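Local coordinates for protein phosphopantothenoylcysteine decarboxylase (Cryptococcus neoformans, PDB 6EOA) that binds flavin mononucleotide and probably decarboxylates phosphopantothenoylcysteine in the biosynthesis of coenzyme A, at residues S158-L163 against T167-C172; A145-G150 against L196-S201. All blocks are in the same frame, centred on the assembly; numbering follows the deposited sequence.

Interaction 1: residues S158-L163 against T167-C172. With FMN (flavin mononucleotide), chain B.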
loop_
_atom_site.group_PDB
_atom_site.type_symbol
_atom_site.label_atom_id
_atom_site.label_comp_id
_atom_site.label_asym_id
_atom_site.label_seq_id
_atom_site.Cartn_x
_atom_site.Cartn_y
_atom_site.Cartn_z
ATOM N N SER A 158 -11.007 -3.565 3.645
ATOM C CA SER A 158 -11.365 -4.872 4.186
ATOM C C SER A 158 -12.875 -5.075 4.110
ATOM O O SER A 158 -13.351 -6.170 3.798
ATOM C CB SER A 158 -10.881 -5.022 5.631
ATOM O OG SER A 158 -9.492 -5.298 5.675
ATOM N N LEU A 159 -13.624 -4.012 4.390
ATOM C CA LEU A 159 -15.081 -4.057 4.309
ATOM C C LEU A 159 -15.550 -4.359 2.888
ATOM O O LEU A 159 -16.373 -5.251 2.674
ATOM C CB LEU A 159 -15.689 -2.737 4.790
ATOM C CG LEU A 159 -17.183 -2.546 4.509
ATOM C CD1 LEU A 159 -18.002 -3.690 5.096
ATOM C CD2 LEU A 159 -17.669 -1.206 5.044
ATOM N N LEU A 160 -15.021 -3.613 1.923
ATOM C CA LEU A 160 -15.385 -3.806 0.521
ATOM C C LEU A 160 -15.007 -5.199 0.023
ATOM O O LEU A 160 -15.773 -5.837 -0.696
ATOM C CB LEU A 160 -14.724 -2.736 -0.350
ATOM C CG LEU A 160 -15.351 -1.343 -0.256
ATOM C CD1 LEU A 160 -14.378 -0.274 -0.723
ATOM C CD2 LEU A 160 -16.634 -1.286 -1.063
ATOM N N ARG A 161 -13.827 -5.668 0.422
ATOM C CA ARG A 161 -13.339 -6.980 0.007
ATOM C C ARG A 161 -14.185 -8.103 0.599
ATOM O O ARG A 161 -14.323 -9.165 -0.002
ATOM C CB ARG A 161 -11.877 -7.159 0.420
ATOM C CG ARG A 161 -11.190 -8.377 -0.185
ATOM C CD ARG A 161 -10.950 -8.198 -1.683
ATOM N NE ARG A 161 -9.617 -8.651 -2.081
ATOM C CZ ARG A 161 -9.286 -9.925 -2.254
ATOM N NH1 ARG A 161 -10.190 -10.875 -2.063
ATOM N NH2 ARG A 161 -8.051 -10.251 -2.616
ATOM N N ALA A 162 -14.757 -7.858 1.774
ATOM C CA ALA A 162 -15.503 -8.886 2.494
ATOM C C ALA A 162 -16.981 -8.927 2.121
ATOM O O ALA A 162 -17.688 -9.850 2.516
ATOM C CB ALA A 162 -15.359 -8.686 3.994
ATOM N N LEU A 163 -17.446 -7.935 1.366
ATOM C CA LEU A 163 -18.863 -7.851 1.008
ATOM C C LEU A 163 -19.377 -9.091 0.284
ATOM O O LEU A 163 -18.620 -9.798 -0.379
ATOM C CB LEU A 163 -19.125 -6.627 0.131
ATOM C CG LEU A 163 -19.157 -5.262 0.807
ATOM C CD1 LEU A 163 -19.538 -4.212 -0.209
ATOM C CD2 LEU A 163 -20.128 -5.258 1.974
ATOM N N THR A 167 -24.986 -7.080 -1.285
ATOM C CA THR A 167 -24.861 -5.649 -1.046
ATOM C C THR A 167 -24.331 -4.872 -2.253
ATOM O O THR A 167 -23.220 -5.117 -2.721
ATOM C CB THR A 167 -23.939 -5.371 0.160
ATOM O OG1 THR A 167 -24.438 -6.053 1.319
ATOM C CG2 THR A 167 -23.871 -3.882 0.447
ATOM N N PRO A 168 -25.135 -3.927 -2.763
ATOM C CA PRO A 168 -24.707 -3.033 -3.845
ATOM C C PRO A 168 -23.685 -1.989 -3.383
ATOM O O PRO A 168 -23.641 -1.631 -2.205
ATOM C CB PRO A 168 -26.013 -2.361 -4.280
ATOM C CG PRO A 168 -26.903 -2.445 -3.085
ATOM C CD PRO A 168 -26.554 -3.738 -2.414
ATOM N N VAL A 169 -22.866 -1.513 -4.315
ATOM C CA VAL A 169 -21.847 -0.519 -4.009
ATOM C C VAL A 169 -21.913 0.643 -4.987
ATOM O O VAL A 169 -21.931 0.439 -6.200
ATOM C CB VAL A 169 -20.426 -1.119 -4.051
ATOM C CG1 VAL A 169 -19.379 -0.029 -3.850
ATOM C CG2 VAL A 169 -20.276 -2.207 -3.007
ATOM N N ILE A 170 -21.952 1.860 -4.454
ATOM C CA ILE A 170 -21.906 3.053 -5.285
ATOM C C ILE A 170 -20.590 3.791 -5.080
ATOM O O ILE A 170 -20.267 4.205 -3.970
ATOM C CB ILE A 170 -23.067 4.006 -4.981
ATOM C CG1 ILE A 170 -24.407 3.302 -5.214
ATOM C CG2 ILE A 170 -22.959 5.252 -5.840
ATOM C CD1 ILE A 170 -25.605 4.125 -4.802
ATOM N N VAL A 171 -19.837 3.952 -6.162
ATOM C CA VAL A 171 -18.555 4.639 -6.107
ATOM C C VAL A 171 -18.643 6.020 -6.753
ATOM O O VAL A 171 -19.061 6.154 -7.898
ATOM C CB VAL A 171 -17.459 3.821 -6.802
ATOM C CG1 VAL A 171 -16.102 4.449 -6.554
ATOM C CG2 VAL A 171 -17.479 2.394 -6.297
ATOM N N CYS A 172 -18.250 7.045 -6.006
ATOM C CA CYS A 172 -18.275 8.409 -6.513
ATOM C C CYS A 172 -16.869 8.973 -6.594
ATOM O O CYS A 172 -16.385 9.580 -5.641
ATOM C CB CYS A 172 -19.150 9.295 -5.629
ATOM S SG CYS A 172 -20.753 8.560 -5.212
HETATM N N1 FMN B . -7.825 -10.885 6.480
HETATM C C2 FMN B . -7.741 -12.120 5.866
HETATM O O2 FMN B . -7.422 -12.190 4.678
HETATM N N3 FMN B . -8.025 -13.269 6.586
HETATM C C4 FMN B . -8.390 -13.190 7.916
HETATM O O4 FMN B . -8.637 -14.218 8.546
HETATM C C4A FMN B . -8.472 -11.944 8.538
HETATM N N5 FMN B . -8.834 -11.847 9.869
HETATM C C5A FMN B . -8.908 -10.608 10.478
HETATM C C6 FMN B . -9.267 -10.505 11.820
HETATM C C7 FMN B . -9.342 -9.259 12.434
HETATM C C7M FMN B . -9.734 -9.153 13.881
HETATM C C8 FMN B . -9.053 -8.111 11.701
HETATM C C8M FMN B . -9.129 -6.755 12.340
HETATM C C9 FMN B . -8.695 -8.212 10.363
HETATM C C9A FMN B . -8.621 -9.457 9.749
HETATM N N10 FMN B . -8.259 -9.555 8.417
HETATM C C10 FMN B . -8.186 -10.792 7.809
HETATM C "C1'" FMN B . -7.950 -8.318 7.626
HETATM C "C2'" FMN B . -6.444 -8.077 7.603
HETATM O "O2'" FMN B . -5.885 -8.247 8.891
HETATM C "C3'" FMN B . -6.143 -6.676 7.092
HETATM O "O3'" FMN B . -6.499 -6.626 5.729
HETATM C "C4'" FMN B . -4.664 -6.347 7.264
HETATM O "O4'" FMN B . -4.445 -4.966 7.079
HETATM C "C5'" FMN B . -3.834 -7.142 6.266
HETATM O "O5'" FMN B . -2.468 -7.018 6.588
HETATM P P FMN B . -1.407 -8.108 6.043
HETATM O O1P FMN B . -1.167 -7.854 4.572
HETATM O O2P FMN B . -1.915 -9.521 6.224
HETATM O O3P FMN B . -0.128 -7.938 6.816
#

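Interaction 2: residues A145-G150 against L196-S201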
loop_
_atom_site.group_PDB
_atom_site.type_symbol
_atom_site.label_atom_id
_atom_site.label_comp_id
_atom_site.label_asym_id
_atom_site.label_seq_id
_atom_site.Cartn_x
_atom_site.Cartn_y
_atom_site.Cartn_z
ATOM N N ALA A 145 -7.733 2.755 -7.003
ATOM C CA ALA A 145 -6.625 1.881 -7.373
ATOM C C ALA A 145 -6.502 0.697 -6.413
ATOM O O ALA A 145 -6.273 -0.433 -6.840
ATOM C CB ALA A 145 -5.320 2.672 -7.413
ATOM N N LYS A 146 -6.658 0.956 -5.117
ATOM C CA LYS A 146 -6.579 -0.113 -4.119
ATOM C C LYS A 146 -7.707 -1.125 -4.289
ATOM O O LYS A 146 -7.486 -2.333 -4.188
ATOM C CB LYS A 146 -6.613 0.457 -2.703
ATOM C CG LYS A 146 -5.345 1.185 -2.278
ATOM C CD LYS A 146 -5.187 1.103 -0.775
ATOM C CE LYS A 146 -4.756 2.426 -0.167
ATOM N NZ LYS A 146 -3.313 2.731 -0.383
ATOM N N ILE A 147 -8.915 -0.624 -4.538
ATOM C CA ILE A 147 -10.074 -1.484 -4.763
ATOM C C ILE A 147 -9.863 -2.357 -5.996
ATOM O O ILE A 147 -10.077 -3.572 -5.954
ATOM C CB ILE A 147 -11.368 -0.662 -4.935
ATOM C CG1 ILE A 147 -11.748 0.016 -3.617
ATOM C CG2 ILE A 147 -12.510 -1.552 -5.413
ATOM C CD1 ILE A 147 -12.832 1.065 -3.754
ATOM N N ALA A 148 -9.437 -1.729 -7.089
ATOM C CA ALA A 148 -9.178 -2.439 -8.336
ATOM C C ALA A 148 -8.046 -3.440 -8.161
ATOM O O ALA A 148 -8.021 -4.480 -8.816
ATOM C CB ALA A 148 -8.851 -1.457 -9.448
ATOM N N GLY A 149 -7.112 -3.125 -7.270
ATOM C CA GLY A 149 -5.983 -3.997 -7.011
ATOM C C GLY A 149 -6.270 -5.099 -6.007
ATOM O O GLY A 149 -5.495 -6.044 -5.882
ATOM N N GLY A 150 -7.383 -4.983 -5.287
ATOM C CA GLY A 150 -7.767 -5.997 -4.319
ATOM C C GLY A 150 -7.038 -5.854 -2.998
ATOM O O GLY A 150 -7.107 -6.731 -2.137
ATOM N N LEU A 196 -16.425 -6.217 -10.579
ATOM C CA LEU A 196 -16.938 -6.181 -9.213
ATOM C C LEU A 196 -18.417 -5.808 -9.138
ATOM O O LEU A 196 -19.054 -5.989 -8.100
ATOM C CB LEU A 196 -16.115 -5.207 -8.371
ATOM C CG LEU A 196 -14.608 -5.470 -8.333
ATOM C CD1 LEU A 196 -13.947 -4.632 -7.251
ATOM C CD2 LEU A 196 -14.325 -6.946 -8.112
ATOM N N GLY A 197 -18.962 -5.285 -10.231
ATOM C CA GLY A 197 -20.369 -4.932 -10.275
ATOM C C GLY A 197 -20.702 -3.677 -9.492
ATOM O O GLY A 197 -21.863 -3.432 -9.174
ATOM N N TYR A 198 -19.688 -2.878 -9.174
ATOM C CA TYR A 198 -19.925 -1.617 -8.477
ATOM C C TYR A 198 -20.583 -0.609 -9.419
ATOM O O TYR A 198 -20.306 -0.595 -10.619
ATOM C CB TYR A 198 -18.624 -1.020 -7.925
ATOM C CG TYR A 198 -17.935 -1.804 -6.821
ATOM C CD1 TYR A 198 -18.378 -3.067 -6.443
ATOM C CD2 TYR A 198 -16.839 -1.267 -6.152
ATOM C CE1 TYR A 198 -17.742 -3.777 -5.436
ATOM C CE2 TYR A 198 -16.198 -1.967 -5.143
ATOM C CZ TYR A 198 -16.654 -3.222 -4.790
ATOM O OH TYR A 198 -16.026 -3.923 -3.786
ATOM N N LEU A 199 -21.451 0.233 -8.870
ATOM C CA LEU A 199 -22.064 1.306 -9.642
ATOM C C LEU A 199 -21.245 2.581 -9.511
ATOM O O LEU A 199 -20.867 2.973 -8.406
ATOM C CB LEU A 199 -23.499 1.553 -9.182
ATOM C CG LEU A 199 -24.509 0.458 -9.501
ATOM C CD1 LEU A 199 -25.874 0.862 -8.982
ATOM C CD2 LEU A 199 -24.560 0.184 -10.997
ATOM N N VAL A 200 -20.970 3.228 -10.637
ATOM C CA VAL A 200 -20.156 4.434 -10.620
ATOM C C VAL A 200 -20.991 5.671 -10.886
ATOM O O VAL A 200 -21.450 5.893 -12.005
ATOM C CB VAL A 200 -19.018 4.376 -11.661
ATOM C CG1 VAL A 200 -18.164 5.638 -11.585
ATOM C CG2 VAL A 200 -18.168 3.142 -11.449
ATOM N N SER A 201 -21.199 6.472 -9.848
ATOM C CA SER A 201 -21.725 7.815 -10.045
ATOM C C SER A 201 -20.560 8.688 -10.482
ATOM O O SER A 201 -19.994 9.435 -9.678
ATOM C CB SER A 201 -22.376 8.354 -8.773
ATOM O OG SER A 201 -22.917 9.642 -8.988
#

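Interaction 1: residues S158-L163 against T167-C172
Thr167 meets Leu163 at the mouth of the short loop that joins helix 155-162 to strand 169-173: its CB lies 4.2 Å from Leu163 CD2. A threonine suits this partly exposed spot, because its carbon skeleton can lie against the leucine while OG1 makes a weak hydrogen bond to the backbone oxygen of Ala131. Val169 takes part in two of the three contacts, although Leu163 buries the larger surface. One methyl meets the residue after the helix, CG2 packing on Leu163 CD1 at 3.5 Å; the other, CG1, set anti to the backbone N (chi1 175°), reaches Leu160 CD2 in the last turn at 4.1 Å. Helix, short loop and next parallel strand form the second half of a beta-alpha-beta crossover in the Rossmann-like flavoprotein fold, where branched aliphatic residues commonly fill the helix-sheet interface. Ile170, the next residue along the strand, faces the other side of the sheet and packs on Phe232 of helix 222-237, whereas Val171 returns to the side of Val169. Across the helix from the strand, Ser158 OG is hydrogen-bonded to Cys152 O and lies 3.3 Å from O3' of an FMN held largely by the second subunit.

Interaction 2: residues A145-G150 against L196-S201
Ile147 faces Leu196 and Tyr198 with a single methyl, CG2, which touches both. It lies 3.7 Å from Tyr198 CE2, approaching the ring obliquely, and 3.9 Å from Leu196 CD1. CG2 stands anti to the backbone N of Ile147, and this branch of the side chain therefore reaches the segment 196-201. A beta-branched residue fits the place well, since CG2 serves this contact while the rest of the side chain is available to other neighbours: Ile147 also packs on Leu160 of helix 155-162 and Val192 of helix 183-195.

Leu196 and Tyr198 support each other as well. Leu196 CB covers one face of the Tyr198 ring from 3.6 Å, nearer its margin than its centre, and CD1 extends from the same residue to the isoleucine. The flat phenol is long enough to reach Leu160 of helix 155-162 as well as Ile147, with Val169 and Val171 beside it on strand 169-173. Between the two residues, Gly197 takes a positive phi (74°) as the chain leaves helix 183-195, a conformation that glycine adopts readily.

Further out, helix 141-149 ends just beyond Ile147 in a Schellman motif. Gly150 has phi 81°, and its N bonds to Ile147 O at 3.1 Å and weakly to Lys146 O; its own O accepts a hydrogen bond from Arg161 NE. On a different face of the helix, Lys146 NZ forms salt bridges with Asp142 and with Asp153 of the third subunit. The C-terminal part of helix 141-149 thus packs on the connection between helix 183-195 and strand 199-200 in a Rossmann-like parallel alpha/beta fold, the helix itself starting at the FMN-binding residues that follow strand 133-139.

Overall arrangement
Interaction 1 packs the end of helix 155-162 and the following loop on the start of strand 169-173; interaction 2 packs helix 141-149 on the lead-in to the neighbouring strand 199-200. Neither has a hydrogen bond between its own segments; polar links instead run between the two contacts, where Val171 N and Val169 O probably bond to Leu199 O and N. Tyr198 also joins them, its CD2 packing 3.6 Å from Val169 CG1. Interaction 1, across a short loop, is made by aliphatic carbons, Thr167 contributing through CB, and is only partly buried. Interaction 2 joins segments 46 residues apart, is buried and adds an aromatic ring just ahead of Leu199. Both also touch the second subunit.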